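Local coordinates for protein DMATS type aromatic prenyltransferase (Micromonospora olivasterospora, PDB 6ZRY) that probably transfers a dimethylallyl group to the indole of tryptophan, acting as a 6-dimethylallyl tryptophan synthase with the ABBA-barrel prenyltransferase fold, at residues L4-H9 / R42-P47; D8-Q13 / L345-Y350. All coordinates share one frame; numbering follows the deposited sequence.

Contact 1: residues L4-H9 / R42-P47; sequences LSVSDH and RPLYEP
Leu-44 fits against the start of helix 6-21, its two methyls dividing the surface between them. With CG anti to the carbonyl carbon (chi1 -75°), CD1 reaches Leu-4 CB at 3.8 Å and also meets the CB of His-9, while CD2 lies 3.8 Å from Val-6 CA and meets CG2 of the same valine. Cut back to an alanine, this residue would probably lose both methyl contacts, with a gap opening beside Leu-4 CB and Val-6 CG2. The backbones are joined by two hydrogen bonds: Leu-44 N donates to Leu-4 O (2.9 Å, nearly straight at 172°) and Val-6 N to Arg-42 O (3.0 Å). These bonds flank Ser-5 and Pro-43, an isolated antiparallel bridge of the non-hydrogen-bonded kind, with Ser-5 CA 3.2 Å from Arg-42 O. Ser-5 is also the N-cap of the helix, and it forms a capping box with Asp-8: Asp-8 N donates to Ser-5 OG, and Ser-5 N returns a 2.8 Å bond to Asp-8 OD2, met from above the carboxylate plane. Outward the contact loosens. Leu-4 is exposed, and the 42-47 chain turns off from the helix start in a type I turn, Pro-43 to Glu-46, with Leu-44 second. Tyr-45 there lays one ring face over Pro-43 CB, and the Arg-42 guanidinium turns away to grip Pro-47 O side-on with NE and NH2.

Contact 2: residues D8-Q13 / L345-Y350; sequences DHLDGQ and LSAEAY
His-9 and Gln-13, one helical turn apart, both direct an N-H at the carbonyl oxygen of Ala-347. The imidazole comes edge-on: with CG anti to the backbone N (chi1 -165°), the ring extends from the helix until NE2 donates to Ala-347 O at 3.0 Å. The oxygen lies in the ring plane, although the bond is bent, 141° at the hydrogen. Gln-13 reaches the same atom with its chain extended beyond CG, and its NE2 stands 3.0 Å from Ala-347 O on a straighter path of 163°, the acceptor close to the amide plane. The two donors approach the carbonyl differently, NE2 of His-9 meeting it more nearly end-on and NE2 of Gln-13 more from the flank. Two bonds thus hold one oxygen and should fix the rotation of both side-chain ends. The amide of Gln-13 donates a second time, to Val-315 O, whereas its OE1 is turned to the methyl of Ala-347 (OE1 to CB 3.6 Å) and is buried with no polar partner in the model. Alongside this polar pair, CD2 of Leu-10 presses on Ala-347 CB at 3.3 Å, tighter than normal carbon packing. The imidazole has a second, apolar neighbour in Ala-349, whose CA lies 3.7 Å from His-9 CD2, obliquely to the ring. Leu-10 also packs on Leu-32 and Leu-36 of helix 26-36 and on Val-61 of strand 61-68, and Gln-13 touches Phe-63 of that strand. Helix 6-21 is thereby laid against the loop that follows strand 341-346, a strand lying antiparallel between strands 61-68 and 327-333 in the sheet of the ABBA barrel.

Overall arrangement
Both contacts are made by helix 6-21, contact 1 at its capped beginning and contact 2 one to two turns on, with their centres 9 Å apart. His-9 belongs to both, lending its CB to the first and its ring to the second. The partner segments also meet directly, Leu-44 CD2 lying 3.6 Å from Ala-349 O, and the Tyr-350 OH reaches back to the helix, 3.4 Å from Val-6 CG2. Neither contact includes a residue of the tryptophan pocket, though in contact 2 the Ser-346 side chain is about 8 Å from the bound tryptophan. Strand 341-346 pairs with strands 61-68 and 327-333, which supply the pocket residues Glu-62 and His-329.

Contact 1: residues L4-H9 / R42-P47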
loop_
_atom_site.group_PDB
_atom_site.type_symbol
_atom_site.label_atom_id
_atom_site.label_comp_id
_atom_site.label_asym_id
_atom_site.label_seq_id
_atom_site.Cartn_x
_atom_site.Cartn_y
_atom_site.Cartn_z
ATOM N N LEU A 4 23.317 -7.995 12.909
ATOM C CA LEU A 4 21.887 -7.640 12.932
ATOM C C LEU A 4 21.177 -8.475 11.898
ATOM O O LEU A 4 21.761 -8.693 10.829
ATOM C CB LEU A 4 21.734 -6.158 12.659
ATOM C CG LEU A 4 22.226 -5.267 13.790
ATOM C CD1 LEU A 4 22.193 -3.809 13.387
ATOM C CD2 LEU A 4 21.386 -5.482 15.008
ATOM N N SER A 5 19.986 -8.963 12.229
ATOM C CA SER A 5 19.048 -9.578 11.263
ATOM C C SER A 5 18.035 -8.548 10.741
ATOM O O SER A 5 17.843 -7.470 11.336
ATOM C CB SER A 5 18.335 -10.738 11.883
ATOM O OG SER A 5 17.465 -10.285 12.921
ATOM N N VAL A 6 17.321 -8.920 9.696
ATOM C CA VAL A 6 16.188 -8.123 9.198
ATOM C C VAL A 6 15.156 -7.964 10.317
ATOM O O VAL A 6 14.672 -6.859 10.480
ATOM C CB VAL A 6 15.589 -8.756 7.951
ATOM C CG1 VAL A 6 14.388 -7.966 7.459
ATOM C CG2 VAL A 6 16.651 -8.926 6.874
ATOM N N SER A 7 14.824 -9.024 11.045
ATOM C CA SER A 7 13.872 -8.959 12.182
ATOM C C SER A 7 14.364 -7.944 13.231
ATOM O O SER A 7 13.528 -7.151 13.771
ATOM C CB SER A 7 13.661 -10.314 12.806
ATOM O OG SER A 7 12.931 -10.183 14.040
ATOM N N ASP A 8 15.641 -7.995 13.578
ATOM C CA ASP A 8 16.236 -7.081 14.584
ATOM C C ASP A 8 15.899 -5.633 14.195
ATOM O O ASP A 8 15.346 -4.897 15.054
ATOM C CB ASP A 8 17.750 -7.259 14.698
ATOM C CG ASP A 8 18.221 -8.577 15.281
ATOM O OD1 ASP A 8 17.432 -9.253 15.938
ATOM O OD2 ASP A 8 19.364 -8.937 15.002
ATOM N N HIS A 9 16.161 -5.271 12.932
ATOM C CA HIS A 9 15.921 -3.920 12.381
ATOM C C HIS A 9 14.415 -3.618 12.427
ATOM O O HIS A 9 14.022 -2.594 13.034
ATOM C CB HIS A 9 16.520 -3.825 10.987
ATOM C CG HIS A 9 16.654 -2.417 10.495
ATOM N ND1 HIS A 9 17.552 -1.530 11.039
ATOM C CD2 HIS A 9 15.994 -1.739 9.536
ATOM C CE1 HIS A 9 17.432 -0.346 10.410
ATOM N NE2 HIS A 9 16.501 -0.462 9.500
ATOM N N ARG A 42 17.506 -13.618 8.726
ATOM C CA ARG A 42 18.539 -13.366 7.699
ATOM C C ARG A 42 19.401 -12.175 8.121
ATOM O O ARG A 42 18.887 -11.143 8.517
ATOM C CB ARG A 42 17.875 -13.116 6.359
ATOM C CG ARG A 42 18.833 -13.148 5.197
ATOM C CD ARG A 42 18.129 -12.856 3.897
ATOM N NE ARG A 42 19.105 -12.804 2.837
ATOM C CZ ARG A 42 19.484 -13.835 2.123
ATOM N NH1 ARG A 42 18.945 -15.018 2.332
ATOM N NH2 ARG A 42 20.370 -13.675 1.155
ATOM N N PRO A 43 20.743 -12.298 8.104
ATOM C CA PRO A 43 21.613 -11.163 8.436
ATOM C C PRO A 43 21.450 -9.977 7.469
ATOM O O PRO A 43 21.334 -10.205 6.285
ATOM C CB PRO A 43 23.035 -11.740 8.333
ATOM C CG PRO A 43 22.852 -13.255 8.438
ATOM C CD PRO A 43 21.489 -13.550 7.843
ATOM N N LEU A 44 21.473 -8.745 7.992
ATOM C CA LEU A 44 21.435 -7.484 7.190
ATOM C C LEU A 44 22.641 -7.387 6.259
ATOM O O LEU A 44 22.510 -6.713 5.260
ATOM C CB LEU A 44 21.435 -6.255 8.102
ATOM C CG LEU A 44 20.158 -5.911 8.835
ATOM C CD1 LEU A 44 20.311 -4.565 9.519
ATOM C CD2 LEU A 44 18.969 -5.913 7.891
ATOM N N TYR A 45 23.786 -7.959 6.609
ATOM C CA TYR A 45 25.026 -7.884 5.784
ATOM C C TYR A 45 24.923 -8.844 4.587
ATOM O O TYR A 45 25.807 -8.791 3.735
ATOM C CB TYR A 45 26.300 -8.153 6.615
ATOM C CG TYR A 45 26.415 -9.524 7.253
ATOM C CD1 TYR A 45 26.625 -10.669 6.496
ATOM C CD2 TYR A 45 26.352 -9.672 8.638
ATOM C CE1 TYR A 45 26.731 -11.921 7.090
ATOM C CE2 TYR A 45 26.443 -10.915 9.247
ATOM C CZ TYR A 45 26.638 -12.045 8.469
ATOM O OH TYR A 45 26.732 -13.271 9.063
ATOM N N GLU A 46 23.921 -9.730 4.539
ATOM C CA GLU A 46 23.645 -10.541 3.323
ATOM C C GLU A 46 22.748 -9.705 2.419
ATOM O O GLU A 46 21.970 -8.915 2.901
ATOM C CB GLU A 46 23.013 -11.897 3.676
ATOM C CG GLU A 46 23.876 -12.762 4.592
ATOM C CD GLU A 46 25.151 -13.296 3.965
ATOM O OE1 GLU A 46 25.343 -13.099 2.741
ATOM O OE2 GLU A 46 25.955 -13.922 4.701
ATOM N N PRO A 47 22.847 -9.824 1.081
ATOM C CA PRO A 47 21.939 -9.109 0.195
ATOM C C PRO A 47 20.512 -9.573 0.404
ATOM O O PRO A 47 20.293 -10.593 1.050
ATOM C CB PRO A 47 22.390 -9.509 -1.209
ATOM C CG PRO A 47 23.087 -10.826 -0.990
ATOM C CD PRO A 47 23.774 -10.693 0.353
#

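Contact 2: residues D8-Q13 / L345-Y350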
loop_
_atom_site.group_PDB
_atom_site.type_symbol
_atom_site.label_atom_id
_atom_site.label_comp_id
_atom_site.label_asym_id
_atom_site.label_seq_id
_atom_site.Cartn_x
_atom_site.Cartn_y
_atom_site.Cartn_z
ATOM N N ASP A 8 15.641 -7.995 13.578
ATOM C CA ASP A 8 16.236 -7.081 14.584
ATOM C C ASP A 8 15.899 -5.633 14.195
ATOM O O ASP A 8 15.346 -4.897 15.054
ATOM C CB ASP A 8 17.750 -7.259 14.698
ATOM C CG ASP A 8 18.221 -8.577 15.281
ATOM O OD1 ASP A 8 17.432 -9.253 15.938
ATOM O OD2 ASP A 8 19.364 -8.937 15.002
ATOM N N HIS A 9 16.161 -5.271 12.932
ATOM C CA HIS A 9 15.921 -3.920 12.381
ATOM C C HIS A 9 14.415 -3.618 12.427
ATOM O O HIS A 9 14.022 -2.594 13.034
ATOM C CB HIS A 9 16.520 -3.825 10.987
ATOM C CG HIS A 9 16.654 -2.417 10.495
ATOM N ND1 HIS A 9 17.552 -1.530 11.039
ATOM C CD2 HIS A 9 15.994 -1.739 9.536
ATOM C CE1 HIS A 9 17.432 -0.346 10.410
ATOM N NE2 HIS A 9 16.501 -0.462 9.500
ATOM N N LEU A 10 13.581 -4.459 11.787
ATOM C CA LEU A 10 12.146 -4.131 11.545
ATOM C C LEU A 10 11.358 -4.230 12.839
ATOM O O LEU A 10 10.449 -3.435 13.034
ATOM C CB LEU A 10 11.547 -5.082 10.522
ATOM C CG LEU A 10 12.231 -5.145 9.159
ATOM C CD1 LEU A 10 11.344 -5.858 8.172
ATOM C CD2 LEU A 10 12.594 -3.806 8.638
ATOM N N ASP A 11 11.668 -5.225 13.663
ATOM C CA ASP A 11 10.944 -5.442 14.934
ATOM C C ASP A 11 11.140 -4.203 15.819
ATOM O O ASP A 11 10.207 -3.817 16.450
ATOM C CB ASP A 11 11.412 -6.726 15.632
ATOM C CG ASP A 11 10.704 -7.001 16.955
ATOM O OD1 ASP A 11 9.446 -7.128 16.951
ATOM O OD2 ASP A 11 11.422 -7.060 17.993
ATOM N N GLY A 12 12.340 -3.612 15.841
ATOM C CA GLY A 12 12.615 -2.380 16.620
ATOM C C GLY A 12 11.824 -1.199 16.097
ATOM O O GLY A 12 11.265 -0.469 16.876
ATOM N N GLN A 13 11.793 -1.023 14.781
ATOM C CA GLN A 13 10.986 0.021 14.115
ATOM C C GLN A 13 9.517 -0.139 14.522
ATOM O O GLN A 13 8.909 0.858 14.933
ATOM C CB GLN A 13 11.205 -0.053 12.611
ATOM C CG GLN A 13 12.600 0.337 12.180
ATOM C CD GLN A 13 12.868 0.094 10.724
ATOM O OE1 GLN A 13 12.521 -0.951 10.181
ATOM N NE2 GLN A 13 13.506 1.053 10.070
ATOM N N LEU A 345 6.452 4.961 5.301
ATOM C CA LEU A 345 7.827 5.044 5.838
ATOM C C LEU A 345 8.604 3.754 5.538
ATOM O O LEU A 345 8.127 2.647 5.880
ATOM C CB LEU A 345 7.731 5.319 7.339
ATOM C CG LEU A 345 7.072 6.639 7.721
ATOM C CD1 LEU A 345 6.896 6.733 9.240
ATOM C CD2 LEU A 345 7.886 7.814 7.219
ATOM N N SER A 346 9.749 3.900 4.884
ATOM C CA SER A 346 10.607 2.788 4.453
ATOM C C SER A 346 11.443 2.248 5.622
ATOM O O SER A 346 11.990 3.020 6.384
ATOM C CB SER A 346 11.503 3.216 3.328
ATOM O OG SER A 346 10.746 3.723 2.237
ATOM N N ALA A 347 11.591 0.940 5.694
ATOM C CA ALA A 347 12.468 0.269 6.668
ATOM C C ALA A 347 13.938 0.625 6.416
ATOM O O ALA A 347 14.686 0.706 7.378
ATOM C CB ALA A 347 12.239 -1.219 6.590
ATOM N N GLU A 348 14.339 0.796 5.165
ATOM C CA GLU A 348 15.747 1.035 4.780
ATOM C C GLU A 348 16.645 -0.017 5.463
ATOM O O GLU A 348 17.745 0.341 5.982
ATOM C CB GLU A 348 16.188 2.442 5.165
ATOM C CG GLU A 348 15.419 3.552 4.467
ATOM C CD GLU A 348 15.914 4.970 4.752
ATOM O OE1 GLU A 348 15.895 5.765 3.840
ATOM O OE2 GLU A 348 16.252 5.284 5.946
ATOM N N ALA A 349 16.238 -1.273 5.433
ATOM C CA ALA A 349 17.022 -2.376 6.016
ATOM C C ALA A 349 18.286 -2.618 5.169
ATOM O O ALA A 349 19.277 -3.098 5.743
ATOM C CB ALA A 349 16.184 -3.619 6.157
ATOM N N TYR A 350 18.269 -2.305 3.882
ATOM C CA TYR A 350 19.364 -2.649 2.933
ATOM C C TYR A 350 20.078 -1.430 2.396
ATOM O O TYR A 350 21.283 -1.552 2.168
ATOM C CB TYR A 350 18.825 -3.490 1.781
ATOM C CG TYR A 350 18.425 -4.865 2.211
ATOM C CD1 TYR A 350 19.377 -5.742 2.696
ATOM C CD2 TYR A 350 17.103 -5.276 2.208
ATOM C CE1 TYR A 350 19.040 -7.005 3.133
ATOM C CE2 TYR A 350 16.736 -6.532 2.665
ATOM C CZ TYR A 350 17.710 -7.407 3.122
ATOM O OH TYR A 350 17.361 -8.645 3.545
#